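PDB 2QYT: 2-dehydropantoate 2-reductase from Porphyromonas gingivalis, which probably catalyses the NADPH-dependent reduction of ketopantoate to pantoate, the second step from 3-methyl-2-oxobutanoate toward pantothenate. Local coordinates for residues V13-A25 / V140-L154. Sequence-based numbering, arbitrary orientation.
Sequences VFGLGGVGGYYGA and VYISARKSAPGLITL. With EDO (1,2-ethanediol), chain G; SO4 (sulfate ion), chain B; SO4 (sulfate ion), chain C; SO4 (sulfate ion), chain E.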
loop_
_atom_site.group_PDB
_atom_site.type_symbol
_atom_site.label_atom_id
_atom_site.label_comp_id
_atom_site.label_asym_id
_atom_site.label_seq_id
_atom_site.Cartn_x
_atom_site.Cartn_y
_atom_site.Cartn_z
ATOM N N VAL A 13 7.035 -11.536 0.061
ATOM C CA VAL A 13 6.052 -10.674 0.673
ATOM C C VAL A 13 6.453 -10.467 2.114
ATOM O O VAL A 13 6.455 -11.411 2.878
ATOM C CB VAL A 13 4.593 -11.221 0.540
ATOM C CG1 VAL A 13 3.590 -10.161 0.986
ATOM C CG2 VAL A 13 4.308 -11.536 -0.891
ATOM N N PHE A 14 6.745 -9.211 2.469
ATOM C CA PHE A 14 7.170 -8.844 3.804
ATOM C C PHE A 14 5.984 -8.217 4.546
ATOM O O PHE A 14 5.620 -7.074 4.297
ATOM C CB PHE A 14 8.349 -7.847 3.708
ATOM C CG PHE A 14 8.986 -7.515 5.046
ATOM C CD1 PHE A 14 9.772 -8.451 5.705
ATOM C CD2 PHE A 14 8.810 -6.265 5.627
ATOM C CE1 PHE A 14 10.376 -8.168 6.904
ATOM C CE2 PHE A 14 9.391 -5.967 6.855
ATOM C CZ PHE A 14 10.188 -6.928 7.494
ATOM N N GLY A 15 5.394 -8.983 5.460
ATOM C CA GLY A 15 4.222 -8.579 6.238
ATOM C C GLY A 15 3.069 -9.302 5.586
ATOM O O GLY A 15 2.821 -9.100 4.404
ATOM N N LEU A 16 2.419 -10.208 6.297
ATOM C CA LEU A 16 1.275 -10.944 5.732
ATOM C C LEU A 16 -0.070 -10.561 6.371
ATOM O O LEU A 16 -0.809 -11.435 6.798
ATOM C CB LEU A 16 1.428 -12.479 5.845
ATOM C CG LEU A 16 2.068 -13.416 4.836
ATOM C CD1 LEU A 16 1.675 -14.854 5.186
ATOM C CD2 LEU A 16 1.874 -13.150 3.333
ATOM N N GLY A 17 -0.401 -9.281 6.412
ATOM C CA GLY A 17 -1.717 -8.888 6.904
ATOM C C GLY A 17 -2.651 -8.927 5.697
ATOM O O GLY A 17 -2.393 -9.677 4.716
ATOM N N GLY A 18 -3.716 -8.124 5.723
ATOM C CA GLY A 18 -4.694 -8.185 4.652
ATOM C C GLY A 18 -4.104 -7.998 3.269
ATOM O O GLY A 18 -4.380 -8.762 2.345
ATOM N N VAL A 19 -3.235 -7.002 3.135
ATOM C CA VAL A 19 -2.683 -6.617 1.829
ATOM C C VAL A 19 -1.593 -7.630 1.398
ATOM O O VAL A 19 -1.675 -8.234 0.332
ATOM C CB VAL A 19 -2.147 -5.158 1.854
ATOM C CG1 VAL A 19 -1.279 -4.851 0.567
ATOM C CG2 VAL A 19 -3.328 -4.141 2.061
ATOM N N GLY A 20 -0.597 -7.859 2.236
ATOM C CA GLY A 20 0.449 -8.829 1.859
ATOM C C GLY A 20 -0.083 -10.239 1.766
ATOM O O GLY A 20 0.339 -11.019 0.910
ATOM N N GLY A 21 -1.016 -10.594 2.639
ATOM C CA GLY A 21 -1.538 -11.947 2.652
ATOM C C GLY A 21 -2.398 -12.230 1.442
ATOM O O GLY A 21 -2.265 -13.308 0.787
ATOM N N TYR A 22 -3.282 -11.291 1.103
ATOM C CA TYR A 22 -4.025 -11.430 -0.115
ATOM C C TYR A 22 -3.163 -11.465 -1.389
ATOM O O TYR A 22 -3.355 -12.330 -2.223
ATOM C CB TYR A 22 -5.092 -10.332 -0.263
ATOM C CG TYR A 22 -5.867 -10.567 -1.522
ATOM C CD1 TYR A 22 -6.856 -11.565 -1.564
ATOM C CD2 TYR A 22 -5.542 -9.897 -2.715
ATOM C CE1 TYR A 22 -7.573 -11.825 -2.714
ATOM C CE2 TYR A 22 -6.254 -10.164 -3.910
ATOM C CZ TYR A 22 -7.286 -11.126 -3.881
ATOM O OH TYR A 22 -8.028 -11.422 -5.007
ATOM N N TYR A 23 -2.253 -10.508 -1.592
ATOM C CA TYR A 23 -1.460 -10.553 -2.850
ATOM C C TYR A 23 -0.446 -11.671 -2.829
ATOM O O TYR A 23 -0.219 -12.324 -3.840
ATOM C CB TYR A 23 -0.872 -9.188 -3.208
ATOM C CG TYR A 23 -1.965 -8.185 -3.510
ATOM C CD1 TYR A 23 -2.736 -8.299 -4.679
ATOM C CD2 TYR A 23 -2.254 -7.142 -2.625
ATOM C CE1 TYR A 23 -3.744 -7.408 -4.978
ATOM C CE2 TYR A 23 -3.278 -6.218 -2.932
ATOM C CZ TYR A 23 -4.005 -6.350 -4.090
ATOM O OH TYR A 23 -4.975 -5.426 -4.382
ATOM N N GLY A 24 0.108 -11.952 -1.654
ATOM C CA GLY A 24 0.973 -13.144 -1.504
ATOM C C GLY A 24 0.259 -14.462 -1.795
ATOM O O GLY A 24 0.814 -15.366 -2.434
ATOM N N ALA A 25 -0.997 -14.578 -1.345
ATOM C CA ALA A 25 -1.790 -15.770 -1.626
ATOM C C ALA A 25 -2.046 -15.942 -3.132
ATOM O O ALA A 25 -1.917 -17.040 -3.667
ATOM C CB ALA A 25 -3.122 -15.723 -0.843
ATOM N N VAL A 140 -2.634 0.207 -3.232
ATOM C CA VAL A 140 -3.688 -0.802 -3.451
ATOM C C VAL A 140 -5.024 -0.253 -2.981
ATOM O O VAL A 140 -5.064 0.614 -2.119
ATOM C CB VAL A 140 -3.328 -2.165 -2.789
ATOM C CG1 VAL A 140 -2.038 -2.726 -3.376
ATOM C CG2 VAL A 140 -3.199 -2.063 -1.263
ATOM N N TYR A 141 -6.115 -0.671 -3.623
ATOM C CA TYR A 141 -7.460 -0.436 -3.118
ATOM C C TYR A 141 -8.053 -1.814 -2.881
ATOM O O TYR A 141 -8.288 -2.579 -3.816
ATOM C CB TYR A 141 -8.313 0.334 -4.125
ATOM C CG TYR A 141 -7.921 1.768 -4.308
ATOM C CD1 TYR A 141 -8.583 2.767 -3.635
ATOM C CD2 TYR A 141 -6.855 2.121 -5.122
ATOM C CE1 TYR A 141 -8.238 4.129 -3.810
ATOM C CE2 TYR A 141 -6.488 3.467 -5.287
ATOM C CZ TYR A 141 -7.175 4.460 -4.631
ATOM O OH TYR A 141 -6.802 5.786 -4.782
ATOM N N ILE A 142 -8.244 -2.147 -1.616
ATOM C CA ILE A 142 -8.614 -3.494 -1.237
ATOM C C ILE A 142 -9.088 -3.442 0.198
ATOM O O ILE A 142 -8.496 -2.698 1.008
ATOM C CB ILE A 142 -7.451 -4.532 -1.409
ATOM C CG1 ILE A 142 -7.991 -5.989 -1.392
ATOM C CG2 ILE A 142 -6.227 -4.242 -0.461
ATOM C CD1 ILE A 142 -6.849 -7.138 -1.396
ATOM N N SER A 143 -10.154 -4.188 0.497
ATOM C CA SER A 143 -10.742 -4.236 1.827
ATOM C C SER A 143 -10.457 -5.571 2.485
ATOM O O SER A 143 -11.306 -6.456 2.533
ATOM C CB SER A 143 -12.248 -4.051 1.709
ATOM O OG SER A 143 -12.505 -2.766 1.170
ATOM N N ALA A 144 -9.256 -5.709 3.014
ATOM C CA ALA A 144 -8.729 -6.996 3.451
ATOM C C ALA A 144 -8.074 -6.848 4.793
ATOM O O ALA A 144 -7.433 -5.827 5.072
ATOM C CB ALA A 144 -7.746 -7.499 2.452
ATOM N N ARG A 145 -8.231 -7.874 5.620
ATOM C CA ARG A 145 -7.918 -7.865 7.053
ATOM C C ARG A 145 -7.274 -9.203 7.413
ATOM O O ARG A 145 -7.834 -10.218 7.010
ATOM C CB ARG A 145 -9.277 -7.852 7.761
ATOM C CG ARG A 145 -9.462 -6.914 8.895
ATOM C CD ARG A 145 -10.979 -6.860 9.268
ATOM N NE ARG A 145 -11.545 -8.143 9.720
ATOM C CZ ARG A 145 -12.661 -8.705 9.256
ATOM N NH1 ARG A 145 -13.394 -8.120 8.300
ATOM N NH2 ARG A 145 -13.050 -9.864 9.768
ATOM N N LYS A 146 -6.211 -9.246 8.206
ATOM C CA LYS A 146 -5.850 -10.533 8.795
ATOM C C LYS A 146 -6.833 -10.712 9.926
ATOM O O LYS A 146 -6.805 -9.906 10.858
ATOM C CB LYS A 146 -4.433 -10.553 9.351
ATOM C CG LYS A 146 -4.159 -11.833 10.120
ATOM C CD LYS A 146 -2.723 -11.891 10.554
ATOM C CE LYS A 146 -2.549 -11.325 11.923
ATOM N NZ LYS A 146 -1.266 -10.584 11.888
ATOM N N SER A 147 -7.741 -11.699 9.845
ATOM C CA SER A 147 -8.788 -11.764 10.876
ATOM C C SER A 147 -8.576 -12.875 11.931
ATOM O O SER A 147 -9.315 -12.944 12.903
ATOM C CB SER A 147 -10.190 -11.886 10.246
ATOM O OG SER A 147 -10.259 -13.082 9.472
ATOM N N ALA A 148 -7.578 -13.739 11.715
ATOM C CA ALA A 148 -7.243 -14.807 12.663
ATOM C C ALA A 148 -5.837 -15.322 12.291
ATOM O O ALA A 148 -5.356 -15.075 11.185
ATOM C CB ALA A 148 -8.280 -15.943 12.644
ATOM N N PRO A 149 -5.128 -15.951 13.252
ATOM C CA PRO A 149 -3.870 -16.538 12.847
ATOM C C PRO A 149 -4.085 -17.404 11.598
ATOM O O PRO A 149 -4.950 -18.268 11.572
ATOM C CB PRO A 149 -3.480 -17.358 14.068
ATOM C CG PRO A 149 -4.027 -16.564 15.218
ATOM C CD PRO A 149 -5.362 -16.099 14.710
ATOM N N GLY A 150 -3.333 -17.124 10.543
ATOM C CA GLY A 150 -3.424 -17.879 9.299
ATOM C C GLY A 150 -4.602 -17.589 8.392
ATOM O O GLY A 150 -4.857 -18.367 7.451
ATOM N N LEU A 151 -5.319 -16.486 8.642
ATOM C CA LEU A 151 -6.554 -16.228 7.881
ATOM C C LEU A 151 -6.671 -14.787 7.454
ATOM O O LEU A 151 -6.593 -13.882 8.283
ATOM C CB LEU A 151 -7.800 -16.636 8.699
ATOM C CG LEU A 151 -9.182 -16.395 8.029
ATOM C CD1 LEU A 151 -9.406 -17.373 6.828
ATOM C CD2 LEU A 151 -10.397 -16.439 9.002
ATOM N N ILE A 152 -6.894 -14.582 6.164
ATOM C CA ILE A 152 -7.235 -13.283 5.610
ATOM C C ILE A 152 -8.712 -13.299 5.211
ATOM O O ILE A 152 -9.211 -14.264 4.578
ATOM C CB ILE A 152 -6.387 -12.936 4.328
ATOM C CG1 ILE A 152 -4.873 -13.156 4.586
ATOM C CG2 ILE A 152 -6.603 -11.524 3.890
ATOM C CD1 ILE A 152 -4.348 -12.454 5.891
ATOM N N THR A 153 -9.402 -12.219 5.560
ATOM C CA THR A 153 -10.768 -12.023 5.134
ATOM C C THR A 153 -10.848 -10.751 4.281
ATOM O O THR A 153 -10.324 -9.697 4.679
ATOM C CB THR A 153 -11.684 -11.828 6.360
ATOM O OG1 THR A 153 -11.557 -13.006 7.179
ATOM C CG2 THR A 153 -13.156 -11.598 5.950
ATOM N N LEU A 154 -11.461 -10.877 3.111
ATOM C CA LEU A 154 -11.870 -9.736 2.314
ATOM C C LEU A 154 -13.326 -9.494 2.471
ATOM O O LEU A 154 -14.168 -10.404 2.347
ATOM C CB LEU A 154 -11.593 -9.925 0.827
ATOM C CG LEU A 154 -10.188 -9.704 0.285
ATOM C CD1 LEU A 154 -9.236 -10.676 0.922
ATOM C CD2 LEU A 154 -10.219 -9.865 -1.263
HETATM C C1 EDO G . -0.685 -5.608 4.830
HETATM O O1 EDO G . 0.016 -6.850 4.921
HETATM C C2 EDO G . -1.715 -5.452 5.951
HETATM O O2 EDO G . -2.828 -4.753 5.407
HETATM S S SO4 B . -4.441 -5.942 8.618
HETATM O O1 SO4 B . -4.773 -5.747 7.222
HETATM O O2 SO4 B . -5.367 -5.078 9.359
HETATM O O3 SO4 B . -4.568 -7.326 9.038
HETATM O O4 SO4 B . -3.069 -5.529 8.848
HETATM S S SO4 C . 2.701 -10.957 10.055
HETATM O O1 SO4 C . 2.431 -11.367 8.692
HETATM O O2 SO4 C . 1.498 -10.252 10.508
HETATM O O3 SO4 C . 2.935 -12.102 10.930
HETATM O O4 SO4 C . 3.859 -10.040 10.018
HETATM S S SO4 E . 1.337 -6.627 9.036
HETATM O O1 SO4 E . 0.740 -7.745 9.750
HETATM O O2 SO4 E . 0.384 -5.510 8.944
HETATM O O3 SO4 E . 2.565 -6.271 9.749
HETATM O O4 SO4 E . 1.691 -7.017 7.677
#
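With CG trans to the backbone N (chi1 -178°), Tyr22 swings its ring down from helix 18-25 to lie between Ile142 and Leu154; Ile142, extended through both its torsions, carries CD1 up to within 3.3 Å of Tyr22 CD2. The helix is the first of a Rossmann fold, and Gly15, Gly17 and Gly20 match its GxGxxG dinucleotide-binding pattern. It crosses strand 140-148 at 100°, only 6.9 Å away between axes.

Such closeness depends on glycine. Gly18 CA lies 3.7 Å from Arg145 N, and Gly21 CA packs on Ile152 CG1 at 4.0 Å; with no side chain on either glycine, the helix backbone can come this near. Small Ala144 suits the strand here, its CB resting 3.6 Å from Gly18 O, while branched Ile152 spreads CG2 toward Gly18 and CD1 toward Gly17 O. Farther along, Val19 and Val140 meet tip to tip, CG1 to CG2. Tyr23, one face over Tyr22 CD2, passes alongside Val140 in the opposite sense, with Tyr23 CE2 3.7 Å from Val140 CG1. Both hydroxyls are hydrogen-bonded outside the two segments, Tyr22 OH to Arg65 and Tyr23 OH to Glu159.

At the helix N-terminus, sulfates and an ethanediol, probably from the crystallisation liquor, occupy the turn, consistent with a site for the cofactor's phosphates. The ethanediol O1 accepts bonds from Gly17 N and Gly20 N. Lys146, its chain bent near the end, brings NZ into a weak bond with one sulfate, which Leu16 N also grips. Another bridges the two segments through backbone amides: Gly18 N reaches its O1 at 3.0 Å, and Lys146 N its O3 at 2.7 Å.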